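Local coordinates for protein PrgB (Enterococcus faecalis, PDB 6EVU) that promotes cell aggregation, biofilm formation and conjugation by binding and compacting DNA, this chain being its adhesin domain, at residues F131-Q136 with T171-K176; V102-N107 with A147-D152. All blocks are in the same frame, centred on the assembly; numbering follows the deposited sequence.

Contact 1. Residues F131-Q136 with T171-K176; sequences FVYELQ and TRLTIK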
# COMPACT_ATOMS: atom_id res chain seq x y z
N PHE A 131 11.90 5.77 0.18
CA PHE A 131 10.46 5.64 0.43
C PHE A 131 10.15 6.40 1.72
O PHE A 131 10.62 6.00 2.78
CB PHE A 131 10.13 4.16 0.61
CG PHE A 131 10.10 3.37 -0.69
CD1 PHE A 131 11.16 3.35 -1.59
CD2 PHE A 131 8.94 2.65 -0.99
CE1 PHE A 131 11.06 2.61 -2.80
CE2 PHE A 131 8.84 1.93 -2.21
CZ PHE A 131 9.91 1.90 -3.05
N VAL A 132 9.37 7.48 1.64
CA VAL A 132 9.03 8.29 2.81
C VAL A 132 7.60 8.01 3.20
O VAL A 132 6.66 8.23 2.42
CB VAL A 132 9.22 9.78 2.53
CG1 VAL A 132 8.80 10.61 3.77
CG2 VAL A 132 10.69 10.00 2.08
N TYR A 133 7.44 7.50 4.43
CA TYR A 133 6.15 7.13 5.02
C TYR A 133 5.76 8.15 6.06
O TYR A 133 6.57 8.48 6.92
CB TYR A 133 6.28 5.78 5.71
CG TYR A 133 6.61 4.67 4.75
CD1 TYR A 133 7.94 4.33 4.44
CD2 TYR A 133 5.56 3.90 4.20
CE1 TYR A 133 8.21 3.23 3.57
CE2 TYR A 133 5.85 2.86 3.33
CZ TYR A 133 7.15 2.54 3.05
OH TYR A 133 7.52 1.52 2.22
N GLU A 134 4.51 8.63 6.00
CA GLU A 134 4.04 9.56 6.99
C GLU A 134 2.66 9.13 7.42
O GLU A 134 1.74 9.08 6.59
CB GLU A 134 4.04 11.00 6.46
CG GLU A 134 3.74 11.95 7.58
CD GLU A 134 3.97 13.40 7.24
OE1 GLU A 134 4.57 13.75 6.16
OE2 GLU A 134 3.52 14.24 8.09
N LEU A 135 2.49 8.88 8.72
CA LEU A 135 1.17 8.64 9.28
C LEU A 135 0.22 9.78 8.94
O LEU A 135 0.54 10.97 9.11
CB LEU A 135 1.25 8.44 10.80
CG LEU A 135 -0.03 8.11 11.59
CD1 LEU A 135 0.41 7.37 12.87
CD2 LEU A 135 -0.85 9.40 12.04
N GLN A 136 -1.00 9.40 8.51
CA GLN A 136 -2.12 10.31 8.34
C GLN A 136 -3.35 10.00 9.19
O GLN A 136 -4.04 10.94 9.63
CB GLN A 136 -2.50 10.36 6.86
CG GLN A 136 -1.37 11.02 6.06
CD GLN A 136 -1.79 11.26 4.65
OE1 GLN A 136 -2.20 10.34 3.98
NE2 GLN A 136 -1.69 12.51 4.19
N THR A 171 -1.68 6.08 5.54
CA THR A 171 -0.27 6.39 5.45
C THR A 171 -0.00 7.04 4.11
O THR A 171 -0.42 6.50 3.07
CB THR A 171 0.61 5.13 5.58
OG1 THR A 171 0.26 4.42 6.80
CG2 THR A 171 2.07 5.49 5.61
N ARG A 172 0.74 8.15 4.12
CA ARG A 172 1.22 8.77 2.88
C ARG A 172 2.57 8.15 2.52
O ARG A 172 3.44 7.94 3.39
CB ARG A 172 1.37 10.30 3.03
CG ARG A 172 1.82 10.94 1.66
CD ARG A 172 1.42 12.40 1.63
NE ARG A 172 2.13 13.09 2.68
CZ ARG A 172 1.79 14.28 3.18
NH1 ARG A 172 0.72 14.94 2.74
NH2 ARG A 172 2.54 14.79 4.15
N LEU A 173 2.73 7.81 1.23
CA LEU A 173 3.99 7.29 0.71
C LEU A 173 4.45 8.18 -0.44
O LEU A 173 3.69 8.39 -1.41
CB LEU A 173 3.85 5.82 0.22
CG LEU A 173 5.04 5.22 -0.53
CD1 LEU A 173 6.33 5.25 0.33
CD2 LEU A 173 4.70 3.79 -0.83
N THR A 174 5.66 8.73 -0.31
CA THR A 174 6.28 9.52 -1.38
C THR A 174 7.61 8.88 -1.70
O THR A 174 8.39 8.59 -0.79
CB THR A 174 6.51 10.96 -0.92
OG1 THR A 174 5.27 11.54 -0.46
CG2 THR A 174 7.13 11.78 -2.07
N ILE A 175 7.88 8.63 -3.00
CA ILE A 175 9.02 7.81 -3.43
C ILE A 175 9.94 8.66 -4.30
O ILE A 175 9.47 9.36 -5.20
CB ILE A 175 8.56 6.57 -4.20
CG1 ILE A 175 7.76 5.64 -3.27
CG2 ILE A 175 9.78 5.78 -4.84
CD1 ILE A 175 6.86 4.61 -3.98
N LYS A 176 11.25 8.58 -4.05
CA LYS A 176 12.22 9.21 -4.93
C LYS A 176 13.13 8.13 -5.47
O LYS A 176 13.63 7.30 -4.71
CB LYS A 176 13.05 10.26 -4.22
CG LYS A 176 12.32 11.49 -3.81
CD LYS A 176 13.33 12.46 -3.24
CE LYS A 176 12.65 13.63 -2.58
NZ LYS A 176 13.65 14.59 -1.98
O HOH W 1 5.33 10.76 2.19
O HOH W 2 5.12 12.80 3.77
O HOH W 3 -1.46 13.85 1.40

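Contact 2. Residues V102-N107 with A147-D152; sequences VLLEKN and AVFSND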
# COMPACT_ATOMS: atom_id res chain seq x y z
N VAL A 102 9.29 -0.28 13.06
CA VAL A 102 9.44 1.16 13.27
C VAL A 102 8.10 1.73 13.72
O VAL A 102 7.05 1.28 13.25
CB VAL A 102 9.92 1.87 11.98
CG1 VAL A 102 10.01 3.39 12.17
CG2 VAL A 102 11.25 1.28 11.51
N LEU A 103 8.12 2.72 14.64
CA LEU A 103 6.85 3.35 15.03
C LEU A 103 6.62 4.55 14.13
O LEU A 103 7.51 5.41 14.01
CB LEU A 103 6.89 3.82 16.49
CG LEU A 103 5.52 4.34 16.99
CD1 LEU A 103 4.64 3.19 17.39
CD2 LEU A 103 5.75 5.16 18.29
N LEU A 104 5.43 4.65 13.50
CA LEU A 104 5.06 5.85 12.74
C LEU A 104 4.18 6.75 13.60
O LEU A 104 3.22 6.29 14.23
CB LEU A 104 4.30 5.54 11.44
CG LEU A 104 5.03 4.58 10.48
CD1 LEU A 104 4.08 4.39 9.28
CD2 LEU A 104 6.30 5.21 10.06
N GLU A 105 4.51 8.05 13.61
CA GLU A 105 3.80 9.00 14.45
C GLU A 105 3.40 10.18 13.59
O GLU A 105 4.07 10.50 12.61
CB GLU A 105 4.69 9.48 15.63
CG GLU A 105 5.10 8.31 16.55
CD GLU A 105 5.98 8.81 17.67
OE1 GLU A 105 7.23 8.73 17.58
OE2 GLU A 105 5.39 9.34 18.63
N LYS A 106 2.33 10.86 14.02
CA LYS A 106 1.88 12.04 13.33
C LYS A 106 3.02 13.06 13.26
O LYS A 106 3.72 13.27 14.26
CB LYS A 106 0.68 12.64 14.08
CG LYS A 106 -0.15 13.62 13.23
CD LYS A 106 -0.85 12.94 12.07
CE LYS A 106 -1.66 13.92 11.17
NZ LYS A 106 -0.91 14.73 10.15
N ASN A 107 3.16 13.67 12.10
CA ASN A 107 4.08 14.77 11.78
C ASN A 107 5.54 14.37 11.83
O ASN A 107 6.40 15.25 11.98
CB ASN A 107 3.86 15.98 12.71
CG ASN A 107 2.44 16.48 12.69
OD1 ASN A 107 1.87 16.69 11.61
ND2 ASN A 107 1.84 16.65 13.88
N ALA A 147 5.08 -0.23 11.78
CA ALA A 147 5.49 -0.56 10.43
C ALA A 147 6.59 -1.58 10.51
O ALA A 147 7.48 -1.52 11.37
CB ALA A 147 5.99 0.67 9.67
N VAL A 148 6.58 -2.51 9.55
CA VAL A 148 7.75 -3.33 9.31
C VAL A 148 8.11 -3.07 7.86
O VAL A 148 7.30 -3.33 6.95
CB VAL A 148 7.52 -4.81 9.58
CG1 VAL A 148 8.79 -5.57 9.33
CG2 VAL A 148 7.13 -5.05 11.08
N PHE A 149 9.33 -2.57 7.64
CA PHE A 149 9.84 -2.27 6.30
C PHE A 149 10.72 -3.40 5.86
O PHE A 149 11.68 -3.76 6.54
CB PHE A 149 10.59 -0.96 6.27
CG PHE A 149 9.75 0.20 6.74
CD1 PHE A 149 8.57 0.51 6.06
CD2 PHE A 149 10.11 0.98 7.87
CE1 PHE A 149 7.74 1.59 6.46
CE2 PHE A 149 9.27 2.07 8.24
CZ PHE A 149 8.11 2.38 7.54
N SER A 150 10.43 -3.95 4.69
CA SER A 150 11.17 -5.11 4.18
C SER A 150 12.45 -4.70 3.48
O SER A 150 12.51 -3.69 2.77
CB SER A 150 10.26 -5.89 3.22
OG SER A 150 11.03 -6.88 2.53
N ASN A 151 13.50 -5.51 3.63
CA ASN A 151 14.72 -5.30 2.86
C ASN A 151 14.49 -5.51 1.36
O ASN A 151 15.36 -5.15 0.58
CB ASN A 151 15.86 -6.23 3.39
CG ASN A 151 16.67 -5.57 4.53
OD1 ASN A 151 17.14 -4.43 4.40
ND2 ASN A 151 16.84 -6.28 5.63
N ASP A 152 13.36 -6.15 0.97
CA ASP A 152 12.94 -6.26 -0.43
C ASP A 152 12.02 -5.08 -0.74
O ASP A 152 10.90 -5.03 -0.21
CB ASP A 152 12.23 -7.60 -0.64
CG ASP A 152 11.88 -7.89 -2.09
OD1 ASP A 152 11.75 -6.95 -2.89
OD2 ASP A 152 11.70 -9.09 -2.46

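Contact 1. Residues F131-Q136 with T171-K176
Arg172 and Glu134 face each other as an antiparallel hydrogen-bonded pair, and the arginine shows how one long side chain can be held both near its base and at its head. Its CB packs against the amide carbon of Gln136, CB to CD 3.7 Å. CG stands anti to the backbone N (chi1 -177°), which carries the chain out on the face it shares with Val132, Glu134 and Thr174, and a bend at chi3 (63°) then turns the head. CD and NE pass near NE2 of Gln136, which sits over one face of the guanidinium; NE also gives a hydrogen bond to a water that donates to Glu134 OE1. At the tip, NH1 and Gln136 NE2 both donate to another water, while Arg172 NH2 forms a salt bridge with Glu134 OE1 at 3.0 Å. The oxygen lies near the guanidinium plane but is approached from above its own carboxylate, the two planes being 81° apart. Gln136 OE1 turns instead to Ser283.

Both strands belong to the large antiparallel sheet of the GbpC-type adhesin domain of the antigen I/II family. Val132 pairs with Thr174 through Val132 N to Thr174 O (2.8 Å) and the reciprocal bond, and a water joins Val132 O to Thr174 OG1, which is also hydrogen-bonded to Ser281 OG.

On the buried face, Leu173 CD1 lies over the Tyr133 ring in a CH-pi contact, 4.0 Å from its centroid. Ile175 CG1 covers the Phe131 ring likewise, and its CD1 reaches Phe131 CE2 at 3.8 Å. Thr171 CG2 meets the edge of the tyrosine, near the ring plane.

Contact 2. Residues V102-N107 with A147-D152
Val102 and Ala147 form one antiparallel hydrogen-bonded pair, from Val102 N to Ala147 O (2.8 Å) and from Ala147 N to Val102 O (2.9 Å); the short segments run at 124° to each other, and the ladder goes on beyond them, Leu104 bonding to Leu145 and Phe149 to Tyr100. Between the two segments themselves, everything else is side-chain contact. Phe149 has CG beside its own backbone N (chi1 -58°), which brings the ring over to Val102 of the partner strand. The two side chains cross at about a right angle: Phe149 CE2 lies 3.8 Å from Val102 CB, and CD2 of the ring touches the valine methyl CG2. Leu104 fills the next place along. Its CG rests on the methyl of Ala147, CG to CB 4.1 Å, while its CD2 approaches Phe149 CZ at the ring edge, near the ring plane. Val110 lies against both Leu104 and Phe149, tying this part of the smaller antiparallel sheet to strand 110-115 of the larger one. Where strand 145-150 ends, Ser150 OG accepts from Asp152 N in an ST turn. With all four touching residues buried and their side chains hydrocarbon, the contact between those side chains depends on close apolar fit, while the paired peptide groups satisfy each other's polar atoms.

In the fold
Contacts 1 and 2 are neighbours, contact 2 buried and contact 1 with one buried face, their centres about 10 Å apart. Each joins two strands of its own antiparallel sheet, and the segments alternate along the chain: strand 124-137 of the larger sheet is followed by strand 145-150 of the smaller. The sheets meet largely through side chains: Tyr133 CE1 comes within 3.4 Å of Phe149 CE1, the ring planes about 35° apart, and the methyl Leu135 CD1 packs against the backbone carbonyl oxygen Leu104 O at 3.3 Å. Tyr133 thus takes part both in the strand pairing of contact 1 and in packing between the sheets.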